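Local coordinates for protein polyprenyl synthetase (PDB 4KKM) that probably makes prenyl diphosphates such as farnesyl diphosphate by metal-dependent, head-to-tail chain elongation, as a member of the FPP/GGPP synthase family, at residues K233-D238 / D306-I311; R53-E58 / D131-L136. One frame throughout, in Å; residues are numbered along the deposited sequence.

In the fold
The two contacts lie on opposite sides of the chain's centre in a predominantly alpha-helical subunit, their centres 35 Å apart and their nearest atoms about 27 Å apart, so they never touch. Contact 2 comes first along the chain and is complete before contact 1 begins. It joins helix 54-64 to helix 131-150, with its centre about 22 Å from the centre of the chain, beside the second subunit. Contact 1 sits deeper, its centre about 13 Å from that of the chain, where the long helix 226-253 meets the C-terminal helix 306-314, and no other chain touches it. Both lie away from the calcium site of Asp108 and Asp114 and belong to the helical framework.

Contact 1. Residues K233-D238 / D306-I311; sequences KAYARD and DYLRSI
The phenol of Tyr235 reaches from helix 226-253 to helix 306-314 and donates its hydroxyl hydrogen to a main-chain carbonyl, with Tyr235 OH 2.7 Å from Leu308 O. The oxygen is approached at a C=O...donor angle of 123°, with the donor tilted 24° from the carbonyl plane, while the carbonyl oxygen itself lies at the ring's edge, near its plane. Tyrosine suits the place because the CA atoms of Tyr235 and Leu308 are 8.9 Å apart: a long, rigid ring bridges that distance and still ends in a polar group, so the buried hydroxyl has an acceptor.

Apolar packing surrounds this bond. With CG anti to the backbone N (chi1 165°), the ring of Tyr235 is carried out to helix 306-314 and lies at a slant to the Leu308 side chain, whose CD2 rests 4.0 Å from Tyr235 CZ. Ile311, almost one turn further on, brings CG2 to 3.7 Å from Tyr235 OH. The two branched residues thus shield the hydroxyl with hydrocarbon.

Two salt bridges lie within the helices: Arg237 NE to Asp238 OD1 at 3.0 Å, and Arg309 NH1 to Asp306 OD1 at 3.1 Å. Asp238 OD2 is hydrogen-bonded to His297.

Ala294 and Leu298 also touch the tyrosine, and Leu308 packs on helix 71-80. This is helix-helix packing in which a tyrosine hydroxyl of one helix bonds a main-chain carbonyl of the other, fixing the last helix, 306-314, against helix 226-253 within the mainly helical isoprenoid synthase fold.

Contact 2. Residues R53-E58 / D131-L136; sequences RRRLVE and DASAVL. With ACT (acetate ion), chain E.
Arg55 reaches toward Ser133 at the more exposed part of this contact, and polar interactions dominate there. Arg55 NE makes a weak hydrogen bond to Ser133 OG at 3.4 Å, with an N-H...acceptor angle of only 135°, although the oxygen lies in the guanidinium plane, at its edge. The extended chain puts the group there: CG is anti to the backbone N (chi1 -174°), and the methylenes run straight on to NE, with Arg55 CD 3.6 Å from Ser133 OG. The stronger partner of both residues is Asp130, just before helix 131-150, which forms a salt bridge with Arg55 NH2 and a hydrogen bond with Ser133 OG. Serine fits because its short hydroxyl can join this network without holding the helices apart.

An acetate, probably from the crystallisation liquor, accepts a hydrogen bond from Arg55 NH1 through its OXT at 3.2 Å. Arginine can serve aspartate, serine and acetate together because its N-H groups are spread around a flat cation.

Apolar packing lies deeper. Leu56 CD1 comes 3.7 Å from the backbone C of Leu136 and 3.9 Å from Leu136 CB, so a methyl is laid against the helix backbone as well as the neighbouring side chain. The approach is close, with the CA atoms of Leu56 and Ser133 6.2 Å apart, and the small side chain of Ser133 suits such spacing.

Within helix 54-64, Arg54 NE and Glu58 OE2 form a salt bridge at 3.3 Å whose hydrogen bond is weak. Ala182 and Leu185 of the second subunit pack on Leu56 and Ala132 respectively, placing this helix-helix contact beside the subunit interface, as befits the dimeric, predominantly alpha-helical fold of the FPP/GGPP synthases.

Contact 1. Residues K233-D238 / D306-I311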
loop_
_atom_site.group_PDB
_atom_site.type_symbol
_atom_site.label_atom_id
_atom_site.label_comp_id
_atom_site.label_asym_id
_atom_site.label_seq_id
_atom_site.Cartn_x
_atom_site.Cartn_y
_atom_site.Cartn_z
ATOM N N LYS B 233 1.222 23.458 -3.682
ATOM C CA LYS B 233 0.651 22.456 -4.583
ATOM C C LYS B 233 0.635 22.952 -6.032
ATOM O O LYS B 233 0.789 22.167 -6.969
ATOM C CB LYS B 233 -0.744 22.017 -4.122
ATOM C CG LYS B 233 -0.730 21.228 -2.814
ATOM C CD LYS B 233 -2.065 20.545 -2.544
ATOM C CE LYS B 233 -2.178 19.225 -3.305
ATOM N NZ LYS B 233 -3.421 18.486 -2.945
ATOM N N ALA B 234 0.469 24.257 -6.209
ATOM C CA ALA B 234 0.511 24.855 -7.540
ATOM C C ALA B 234 1.913 24.752 -8.147
ATOM O O ALA B 234 2.066 24.538 -9.350
ATOM C CB ALA B 234 0.054 26.319 -7.482
ATOM N N TYR B 235 2.936 24.924 -7.313
ATOM C CA TYR B 235 4.315 24.736 -7.758
ATOM C C TYR B 235 4.510 23.306 -8.246
ATOM O O TYR B 235 5.106 23.079 -9.301
ATOM C CB TYR B 235 5.297 25.053 -6.627
ATOM C CG TYR B 235 6.722 24.558 -6.840
ATOM C CD1 TYR B 235 7.075 23.239 -6.551
ATOM C CD2 TYR B 235 7.722 25.419 -7.292
ATOM C CE1 TYR B 235 8.371 22.780 -6.727
ATOM C CE2 TYR B 235 9.032 24.964 -7.475
ATOM C CZ TYR B 235 9.346 23.640 -7.186
ATOM O OH TYR B 235 10.633 23.166 -7.351
ATOM N N ALA B 236 4.024 22.346 -7.464
ATOM C CA ALA B 236 4.156 20.937 -7.822
ATOM C C ALA B 236 3.444 20.645 -9.126
ATOM O O ALA B 236 3.934 19.881 -9.959
ATOM C CB ALA B 236 3.595 20.044 -6.725
ATOM N N ARG B 237 2.268 21.237 -9.283
ATOM C CA ARG B 237 1.469 21.025 -10.480
ATOM C C ARG B 237 2.244 21.498 -11.710
ATOM O O ARG B 237 2.316 20.802 -12.733
ATOM C CB ARG B 237 0.151 21.787 -10.355
ATOM C CG ARG B 237 -0.686 21.815 -11.628
ATOM C CD ARG B 237 -1.725 22.934 -11.563
ATOM N NE ARG B 237 -1.095 24.247 -11.693
ATOM C CZ ARG B 237 -1.599 25.375 -11.204
ATOM N NH1 ARG B 237 -2.752 25.358 -10.545
ATOM N NH2 ARG B 237 -0.947 26.522 -11.373
ATOM N N ASP B 238 2.844 22.678 -11.596
ATOM C CA ASP B 238 3.562 23.272 -12.721
ATOM C C ASP B 238 4.867 22.547 -13.050
ATOM O O ASP B 238 5.122 22.262 -14.212
ATOM C CB ASP B 238 3.798 24.776 -12.505
ATOM C CG ASP B 238 2.510 25.581 -12.568
ATOM O OD1 ASP B 238 1.499 25.048 -13.074
ATOM O OD2 ASP B 238 2.506 26.740 -12.102
ATOM N N ASP B 306 15.025 29.128 -2.306
ATOM C CA ASP B 306 15.973 29.042 -3.421
ATOM C C ASP B 306 16.183 27.615 -3.940
ATOM O O ASP B 306 16.390 27.414 -5.136
ATOM C CB ASP B 306 17.316 29.689 -3.067
ATOM C CG ASP B 306 17.287 31.202 -3.199
ATOM O OD1 ASP B 306 16.343 31.735 -3.828
ATOM O OD2 ASP B 306 18.216 31.858 -2.682
ATOM N N TYR B 307 16.122 26.631 -3.047
ATOM C CA TYR B 307 16.260 25.235 -3.453
ATOM C C TYR B 307 15.145 24.815 -4.399
ATOM O O TYR B 307 15.404 24.267 -5.472
ATOM C CB TYR B 307 16.303 24.313 -2.235
ATOM C CG TYR B 307 17.580 24.446 -1.447
ATOM C CD1 TYR B 307 18.805 24.128 -2.022
ATOM C CD2 TYR B 307 17.568 24.899 -0.134
ATOM C CE1 TYR B 307 19.981 24.249 -1.312
ATOM C CE2 TYR B 307 18.741 25.028 0.585
ATOM C CZ TYR B 307 19.944 24.698 -0.008
ATOM O OH TYR B 307 21.114 24.820 0.702
ATOM N N LEU B 308 13.905 25.077 -4.000
ATOM C CA LEU B 308 12.754 24.819 -4.859
ATOM C C LEU B 308 12.856 25.574 -6.185
ATOM O O LEU B 308 12.514 25.041 -7.238
ATOM C CB LEU B 308 11.452 25.183 -4.141
ATOM C CG LEU B 308 10.990 24.204 -3.056
ATOM C CD1 LEU B 308 9.702 24.703 -2.407
ATOM C CD2 LEU B 308 10.820 22.778 -3.613
ATOM N N ARG B 309 13.328 26.814 -6.128
ATOM C CA ARG B 309 13.517 27.601 -7.344
ATOM C C ARG B 309 14.524 26.934 -8.287
ATOM O O ARG B 309 14.253 26.773 -9.476
ATOM C CB ARG B 309 13.927 29.043 -7.010
ATOM C CG ARG B 309 12.824 29.851 -6.322
ATOM C CD ARG B 309 13.222 31.307 -6.066
ATOM N NE ARG B 309 12.161 32.027 -5.360
ATOM C CZ ARG B 309 12.247 32.467 -4.106
ATOM N NH1 ARG B 309 13.359 32.290 -3.404
ATOM N NH2 ARG B 309 11.218 33.100 -3.558
ATOM N N SER B 310 15.672 26.531 -7.741
ATOM C CA SER B 310 16.703 25.832 -8.511
ATOM C C SER B 310 16.206 24.512 -9.087
ATOM O O SER B 310 16.541 24.150 -10.219
ATOM C CB SER B 310 17.935 25.568 -7.644
ATOM O OG SER B 310 18.620 26.772 -7.367
ATOM N N ILE B 311 15.416 23.791 -8.297
ATOM C CA ILE B 311 14.894 22.500 -8.718
ATOM C C ILE B 311 14.018 22.666 -9.949
ATOM O O ILE B 311 14.145 21.906 -10.904
ATOM C CB ILE B 311 14.119 21.794 -7.580
ATOM C CG1 ILE B 311 15.097 21.295 -6.516
ATOM C CG2 ILE B 311 13.280 20.639 -8.128
ATOM C CD1 ILE B 311 14.430 20.896 -5.221
#

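Contact 2. Residues R53-E58 / D131-L136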
loop_
_atom_site.group_PDB
_atom_site.type_symbol
_atom_site.label_atom_id
_atom_site.label_comp_id
_atom_site.label_asym_id
_atom_site.label_seq_id
_atom_site.Cartn_x
_atom_site.Cartn_y
_atom_site.Cartn_z
ATOM N N ARG B 53 12.222 -14.854 4.816
ATOM C CA ARG B 53 11.918 -13.543 4.244
ATOM C C ARG B 53 13.173 -12.864 3.697
ATOM O O ARG B 53 13.109 -11.733 3.213
ATOM C CB ARG B 53 11.264 -12.630 5.278
ATOM C CG ARG B 53 9.863 -13.058 5.704
ATOM C CD ARG B 53 9.380 -12.157 6.811
ATOM N NE ARG B 53 10.270 -12.253 7.963
ATOM C CZ ARG B 53 10.331 -11.346 8.929
ATOM N NH1 ARG B 53 9.558 -10.268 8.871
ATOM N NH2 ARG B 53 11.168 -11.512 9.943
ATOM N N ARG B 54 14.307 -13.555 3.776
ATOM C CA ARG B 54 15.580 -12.972 3.362
ATOM C C ARG B 54 15.517 -12.353 1.962
ATOM O O ARG B 54 15.881 -11.190 1.768
ATOM C CB ARG B 54 16.693 -14.018 3.425
ATOM C CG ARG B 54 18.075 -13.453 3.136
ATOM C CD ARG B 54 19.146 -14.515 3.371
ATOM N NE ARG B 54 20.486 -13.934 3.380
ATOM C CZ ARG B 54 21.601 -14.648 3.484
ATOM N NH1 ARG B 54 22.785 -14.045 3.479
ATOM N NH2 ARG B 54 21.532 -15.970 3.586
ATOM N N ARG B 55 15.034 -13.129 1.000
ATOM C CA ARG B 55 15.020 -12.706 -0.395
ATOM C C ARG B 55 14.137 -11.483 -0.590
ATOM O O ARG B 55 14.500 -10.549 -1.306
ATOM C CB ARG B 55 14.542 -13.850 -1.290
ATOM C CG ARG B 55 14.617 -13.559 -2.783
ATOM C CD ARG B 55 14.176 -14.780 -3.588
ATOM N NE ARG B 55 14.484 -14.662 -5.013
ATOM C CZ ARG B 55 15.628 -15.045 -5.571
ATOM N NH1 ARG B 55 16.594 -15.574 -4.828
ATOM N NH2 ARG B 55 15.806 -14.905 -6.878
ATOM N N LEU B 56 12.973 -11.492 0.050
ATOM C CA LEU B 56 12.060 -10.360 -0.042
ATOM C C LEU B 56 12.745 -9.056 0.373
ATOM O O LEU B 56 12.734 -8.062 -0.361
ATOM C CB LEU B 56 10.831 -10.599 0.839
ATOM C CG LEU B 56 9.959 -9.355 1.057
ATOM C CD1 LEU B 56 9.249 -8.935 -0.234
ATOM C CD2 LEU B 56 8.945 -9.602 2.170
ATOM N N VAL B 57 13.349 -9.065 1.551
ATOM C CA VAL B 57 13.981 -7.857 2.071
ATOM C C VAL B 57 15.219 -7.483 1.246
ATOM O O VAL B 57 15.503 -6.304 1.038
ATOM C CB VAL B 57 14.322 -8.004 3.577
ATOM C CG1 VAL B 57 15.000 -6.752 4.108
ATOM C CG2 VAL B 57 13.055 -8.312 4.372
ATOM N N GLU B 58 15.957 -8.478 0.761
ATOM C CA GLU B 58 17.096 -8.165 -0.102
ATOM C C GLU B 58 16.625 -7.528 -1.416
ATOM O O GLU B 58 17.291 -6.641 -1.948
ATOM C CB GLU B 58 17.995 -9.391 -0.332
ATOM C CG GLU B 58 18.831 -9.727 0.896
ATOM C CD GLU B 58 19.664 -10.986 0.743
ATOM O OE1 GLU B 58 19.371 -11.801 -0.158
ATOM O OE2 GLU B 58 20.614 -11.155 1.536
ATOM N N ASP B 131 10.117 -12.733 -10.968
ATOM C CA ASP B 131 8.862 -11.994 -11.104
ATOM C C ASP B 131 8.099 -11.923 -9.784
ATOM O O ASP B 131 7.621 -10.860 -9.386
ATOM C CB ASP B 131 7.977 -12.610 -12.193
ATOM C CG ASP B 131 8.579 -12.477 -13.586
ATOM O OD1 ASP B 131 9.494 -11.649 -13.764
ATOM O OD2 ASP B 131 8.129 -13.198 -14.502
ATOM N N ALA B 132 7.991 -13.054 -9.098
ATOM C CA ALA B 132 7.255 -13.077 -7.837
ATOM C C ALA B 132 7.880 -12.152 -6.795
ATOM O O ALA B 132 7.175 -11.466 -6.050
ATOM C CB ALA B 132 7.163 -14.500 -7.310
ATOM N N SER B 133 9.206 -12.133 -6.742
ATOM C CA SER B 133 9.896 -11.272 -5.794
ATOM C C SER B 133 9.659 -9.794 -6.109
ATOM O O SER B 133 9.628 -8.962 -5.211
ATOM C CB SER B 133 11.396 -11.582 -5.776
ATOM O OG SER B 133 11.638 -12.882 -5.256
ATOM N N ALA B 134 9.512 -9.467 -7.387
ATOM C CA ALA B 134 9.225 -8.090 -7.771
ATOM C C ALA B 134 7.820 -7.700 -7.328
ATOM O O ALA B 134 7.604 -6.604 -6.824
ATOM C CB ALA B 134 9.394 -7.898 -9.276
ATOM N N VAL B 135 6.861 -8.596 -7.521
ATOM C CA VAL B 135 5.501 -8.326 -7.064
ATOM C C VAL B 135 5.492 -8.048 -5.553
ATOM O O VAL B 135 4.982 -7.021 -5.105
ATOM C CB VAL B 135 4.551 -9.497 -7.385
ATOM C CG1 VAL B 135 3.178 -9.263 -6.757
ATOM C CG2 VAL B 135 4.441 -9.699 -8.898
ATOM N N LEU B 136 6.087 -8.958 -4.783
ATOM C CA LEU B 136 6.062 -8.879 -3.319
ATOM C C LEU B 136 6.886 -7.729 -2.746
ATOM O O LEU B 136 6.440 -7.041 -1.824
ATOM C CB LEU B 136 6.515 -10.207 -2.700
ATOM C CG LEU B 136 5.595 -11.409 -2.953
ATOM C CD1 LEU B 136 6.092 -12.644 -2.208
ATOM C CD2 LEU B 136 4.149 -11.093 -2.563
HETATM C C ACT E . 18.603 -16.008 -1.392
HETATM O O ACT E . 19.640 -15.993 -2.101
HETATM O OXT ACT E . 17.630 -15.313 -1.789
HETATM C CH3 ACT E . 18.545 -16.813 -0.126
#